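PDB 2B1E: exocyst complex component EXO70 from Saccharomyces cerevisiae, which serves as a subunit of the exocyst, the complex that tethers secretory vesicles to sites of exocytosis, and takes part in assembling that complex. Local coordinates for residues V212-L217 with K263-Y268; A186-I191 with N254-S259. All blocks are in the same frame, centred on the assembly; numbering follows the deposited sequence.

Contact 1 (V212-L217 with K263-Y268)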
# COMPACT_ATOMS: atom_id res chain seq x y z
N VAL A 212 -23.54 22.28 -12.21
CA VAL A 212 -22.85 23.42 -11.63
C VAL A 212 -21.68 22.94 -10.79
O VAL A 212 -20.55 23.39 -10.98
CB VAL A 212 -23.81 24.26 -10.73
CG1 VAL A 212 -23.04 25.35 -10.00
CG2 VAL A 212 -24.90 24.89 -11.58
N LEU A 213 -21.94 22.02 -9.87
CA LEU A 213 -20.89 21.49 -9.01
C LEU A 213 -19.78 20.85 -9.84
O LEU A 213 -18.60 20.99 -9.52
CB LEU A 213 -21.48 20.46 -8.03
CG LEU A 213 -20.50 19.86 -7.02
CD1 LEU A 213 -19.94 20.97 -6.11
CD2 LEU A 213 -21.20 18.80 -6.19
N SER A 214 -20.14 20.15 -10.91
CA SER A 214 -19.15 19.51 -11.77
C SER A 214 -18.21 20.55 -12.39
O SER A 214 -16.99 20.43 -12.32
CB SER A 214 -19.84 18.72 -12.89
OG SER A 214 -18.89 18.23 -13.83
N GLN A 215 -18.79 21.59 -12.97
CA GLN A 215 -18.01 22.65 -13.60
C GLN A 215 -17.03 23.35 -12.65
O GLN A 215 -15.99 23.84 -13.07
CB GLN A 215 -18.95 23.68 -14.22
CG GLN A 215 -19.62 23.18 -15.49
CD GLN A 215 -20.54 24.21 -16.08
OE1 GLN A 215 -21.69 24.34 -15.66
NE2 GLN A 215 -20.04 24.95 -17.05
N ILE A 216 -17.38 23.39 -11.37
CA ILE A 216 -16.53 24.03 -10.38
C ILE A 216 -15.44 23.08 -9.88
O ILE A 216 -14.30 23.48 -9.68
CB ILE A 216 -17.37 24.53 -9.16
CG1 ILE A 216 -18.26 25.70 -9.60
CG2 ILE A 216 -16.46 24.96 -8.02
CD1 ILE A 216 -19.26 26.13 -8.56
N LEU A 217 -15.79 21.81 -9.69
CA LEU A 217 -14.84 20.83 -9.18
C LEU A 217 -13.90 20.22 -10.22
O LEU A 217 -12.78 19.84 -9.89
CB LEU A 217 -15.60 19.70 -8.47
CG LEU A 217 -16.50 20.06 -7.28
CD1 LEU A 217 -17.12 18.78 -6.72
CD2 LEU A 217 -15.69 20.74 -6.20
N LYS A 263 -21.69 11.90 -7.56
CA LYS A 263 -21.58 13.26 -8.06
C LYS A 263 -21.24 13.28 -9.54
O LYS A 263 -20.35 12.56 -10.00
CB LYS A 263 -20.51 14.02 -7.27
CG LYS A 263 -20.83 14.19 -5.80
CD LYS A 263 -22.08 15.03 -5.60
CE LYS A 263 -22.44 15.14 -4.12
NZ LYS A 263 -22.72 13.82 -3.50
N GLU A 264 -21.96 14.10 -10.29
CA GLU A 264 -21.73 14.23 -11.72
C GLU A 264 -20.35 14.87 -11.87
O GLU A 264 -20.06 15.87 -11.22
CB GLU A 264 -22.80 15.14 -12.33
CG GLU A 264 -22.84 15.17 -13.85
CD GLU A 264 -23.87 16.15 -14.38
OE1 GLU A 264 -23.60 17.37 -14.36
OE2 GLU A 264 -24.94 15.69 -14.82
N LEU A 265 -19.50 14.28 -12.71
CA LEU A 265 -18.16 14.82 -12.92
C LEU A 265 -17.62 14.45 -14.29
O LEU A 265 -17.52 13.28 -14.64
CB LEU A 265 -17.20 14.30 -11.84
CG LEU A 265 -15.80 14.92 -11.83
CD1 LEU A 265 -15.89 16.40 -11.46
CD2 LEU A 265 -14.92 14.19 -10.83
N GLN A 266 -17.26 15.47 -15.06
CA GLN A 266 -16.72 15.28 -16.40
C GLN A 266 -15.27 14.79 -16.40
O GLN A 266 -14.79 14.27 -17.40
CB GLN A 266 -16.83 16.58 -17.19
CG GLN A 266 -16.23 17.79 -16.48
CD GLN A 266 -16.26 19.04 -17.34
OE1 GLN A 266 -15.90 20.13 -16.89
NE2 GLN A 266 -16.70 18.90 -18.58
N ASN A 267 -14.59 14.98 -15.27
CA ASN A 267 -13.19 14.58 -15.14
C ASN A 267 -12.95 13.23 -14.48
O ASN A 267 -11.81 12.78 -14.40
CB ASN A 267 -12.43 15.64 -14.34
CG ASN A 267 -11.92 16.77 -15.20
OD1 ASN A 267 -11.32 17.71 -14.70
ND2 ASN A 267 -12.17 16.68 -16.50
N TYR A 268 -14.01 12.59 -13.99
CA TYR A 268 -13.85 11.32 -13.30
C TYR A 268 -12.93 10.34 -14.02
O TYR A 268 -12.25 9.53 -13.39
CB TYR A 268 -15.21 10.65 -13.06
CG TYR A 268 -15.19 9.68 -11.91
CD1 TYR A 268 -14.98 10.12 -10.60
CD2 TYR A 268 -15.34 8.31 -12.12
CE1 TYR A 268 -14.93 9.23 -9.53
CE2 TYR A 268 -15.29 7.40 -11.05
CZ TYR A 268 -15.09 7.87 -9.77
OH TYR A 268 -15.04 6.99 -8.71
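Lys263 meets Leu213: its CD lies 3.9 Å from Leu213 CD2, and the two side chains pass at a slant. The lysine chain is bent at chi2 (-63°) and again at chi4, and its aliphatic CD does the touching. Lys195 of helix 180-201 brings a second ammonium group close to Lys263 NZ. Glu264 meets Ser214 of helix 209-233 through its backbone, carbonyl O to CB at 3.3 Å. Its side chain touches Pro210 and His211 of the same helix. Among the CA atoms, those of Leu265 and Ser214 are nearest across the two segments, at 4.9 Å. Leu265 CD1 lies 4.5 Å from Leu217 CB, a loose apolar contact that Leu260 extends, since it touches both leucines. The backbone N of Gln266 donates a weak hydrogen bond to Ser214 OG (3.4 Å, 148° at the hydrogen). Ser214 turns OG away from its own backbone N (chi1 173°), which points the hydroxyl at the loop. Beyond CG the Gln266 chain is extended, and OE1 forms a weak hydrogen bond with Ser218 OG. The arrangement is that of an interhelical loop laid across a neighbouring helix, here joining helices 245-259 and 268-299 in the helical rod of Exo70.

Contact 2 (A186-I191 with N254-S259)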
# COMPACT_ATOMS: atom_id res chain seq x y z
N ALA A 186 -7.08 19.38 1.94
CA ALA A 186 -7.62 20.67 1.55
C ALA A 186 -8.68 20.47 0.47
O ALA A 186 -9.79 21.00 0.56
CB ALA A 186 -6.51 21.58 1.03
N LEU A 187 -8.33 19.70 -0.54
CA LEU A 187 -9.23 19.40 -1.65
C LEU A 187 -10.54 18.75 -1.18
O LEU A 187 -11.61 19.02 -1.72
CB LEU A 187 -8.53 18.47 -2.64
CG LEU A 187 -9.39 18.02 -3.82
CD1 LEU A 187 -9.98 19.24 -4.53
CD2 LEU A 187 -8.55 17.18 -4.77
N LEU A 188 -10.45 17.91 -0.16
CA LEU A 188 -11.63 17.24 0.36
C LEU A 188 -12.57 18.24 1.03
O LEU A 188 -13.79 18.12 0.94
CB LEU A 188 -11.21 16.14 1.34
CG LEU A 188 -10.41 15.01 0.68
CD1 LEU A 188 -9.85 14.06 1.74
CD2 LEU A 188 -11.29 14.27 -0.29
N GLY A 189 -11.99 19.23 1.71
CA GLY A 189 -12.79 20.26 2.36
C GLY A 189 -13.47 21.13 1.32
O GLY A 189 -14.63 21.51 1.49
N PHE A 190 -12.77 21.47 0.25
CA PHE A 190 -13.36 22.28 -0.81
C PHE A 190 -14.46 21.53 -1.56
O PHE A 190 -15.48 22.11 -1.92
CB PHE A 190 -12.29 22.77 -1.79
CG PHE A 190 -11.51 23.96 -1.29
CD1 PHE A 190 -12.17 25.15 -0.99
CD2 PHE A 190 -10.13 23.89 -1.11
CE1 PHE A 190 -11.46 26.26 -0.51
CE2 PHE A 190 -9.41 24.99 -0.64
CZ PHE A 190 -10.08 26.18 -0.34
N ILE A 191 -14.26 20.24 -1.78
CA ILE A 191 -15.27 19.44 -2.48
C ILE A 191 -16.53 19.40 -1.63
O ILE A 191 -17.64 19.60 -2.13
CB ILE A 191 -14.77 17.99 -2.73
CG1 ILE A 191 -13.76 17.99 -3.89
CG2 ILE A 191 -15.96 17.06 -3.02
CD1 ILE A 191 -13.00 16.66 -4.04
N ASN A 254 -8.13 7.38 -3.23
CA ASN A 254 -9.31 6.72 -2.68
C ASN A 254 -10.19 7.74 -1.98
O ASN A 254 -11.41 7.77 -2.18
CB ASN A 254 -8.91 5.62 -1.68
CG ASN A 254 -8.39 4.37 -2.36
OD1 ASN A 254 -8.30 4.31 -3.59
ND2 ASN A 254 -8.04 3.37 -1.57
N ASP A 255 -9.59 8.58 -1.14
CA ASP A 255 -10.34 9.60 -0.42
C ASP A 255 -11.05 10.57 -1.38
O ASP A 255 -12.19 10.97 -1.14
CB ASP A 255 -9.43 10.39 0.52
CG ASP A 255 -9.01 9.58 1.75
OD1 ASP A 255 -9.64 8.54 2.01
OD2 ASP A 255 -8.06 10.00 2.45
N VAL A 256 -10.37 10.94 -2.46
CA VAL A 256 -10.96 11.86 -3.42
C VAL A 256 -12.11 11.19 -4.14
O VAL A 256 -13.18 11.78 -4.29
CB VAL A 256 -9.91 12.36 -4.45
CG1 VAL A 256 -10.59 13.15 -5.56
CG2 VAL A 256 -8.87 13.23 -3.77
N LYS A 257 -11.91 9.95 -4.58
CA LYS A 257 -12.97 9.24 -5.29
C LYS A 257 -14.22 9.02 -4.44
O LYS A 257 -15.34 9.16 -4.95
CB LYS A 257 -12.46 7.89 -5.81
CG LYS A 257 -11.48 8.01 -6.96
CD LYS A 257 -11.37 6.71 -7.76
CE LYS A 257 -10.88 5.56 -6.91
NZ LYS A 257 -10.66 4.34 -7.75
N LYS A 258 -14.05 8.70 -3.17
CA LYS A 258 -15.21 8.47 -2.32
C LYS A 258 -15.96 9.77 -2.03
O LYS A 258 -17.18 9.76 -1.81
CB LYS A 258 -14.81 7.79 -1.01
CG LYS A 258 -14.10 8.68 -0.01
CD LYS A 258 -14.76 8.62 1.36
CE LYS A 258 -14.74 7.21 1.94
NZ LYS A 258 -15.35 7.17 3.30
N SER A 259 -15.25 10.90 -2.04
CA SER A 259 -15.88 12.19 -1.78
C SER A 259 -16.67 12.62 -3.01
O SER A 259 -17.58 13.44 -2.92
CB SER A 259 -14.82 13.25 -1.47
OG SER A 259 -14.16 13.65 -2.65
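Leu187 and Val256 make an apolar contact, CD2 to CG2 at 4.1 Å, their side chains crossing at about a right angle. Tyr224 of helix 209-233 touches both residues. Leu188 carries more of the contact and uses both its methyls. CD1 rests on Asp255 CB at 3.9 Å, so the methylene of the aspartate does the touching. CD2 lies 3.5 Å from the backbone Asp255 O. With CG beside its own backbone N (chi1 -64°), Leu188 sends its branched end over the turn from Asp255 to Ser259. The segments belong to helices 180-201 and 245-259, which run parallel here, with axes 10.2 Å apart and 3° between their directions. Helix 209-233 comes between them in sequence and packs against both, within the elongated helical rod of Exo70. The polar element is the hydroxyl of Ser259. Its OG donates a 2.7 Å hydrogen bond to Val256 O within its own helix, meeting that oxygen 23° from the carbonyl plane. The same hydroxyl is packed against apolar groups of the other helix: Ile191 CD1 lies 3.5 Å from Ser259 OG, and Leu188 CD2 is also near.

Contact 1 and contact 2 are neighbours in the same helical bundle, their centres about 13 Å apart. Their segments alternate along the chain: helix 180-201 leads into helix 209-233, then come helix 245-259 and the loop 263-268. Two packing contacts join them directly. Leu217 CD2 lies 4.0 Å from Ile191 CA, and Tyr268 OH lies 3.8 Å from Lys257 CD. Leu260, between the end of helix 245-259 and the loop, is common to both contacts, since it also touches Ile191. The centre of contact 1 is about 28 Å from the centre of the chain, that of contact 2 about 19 Å.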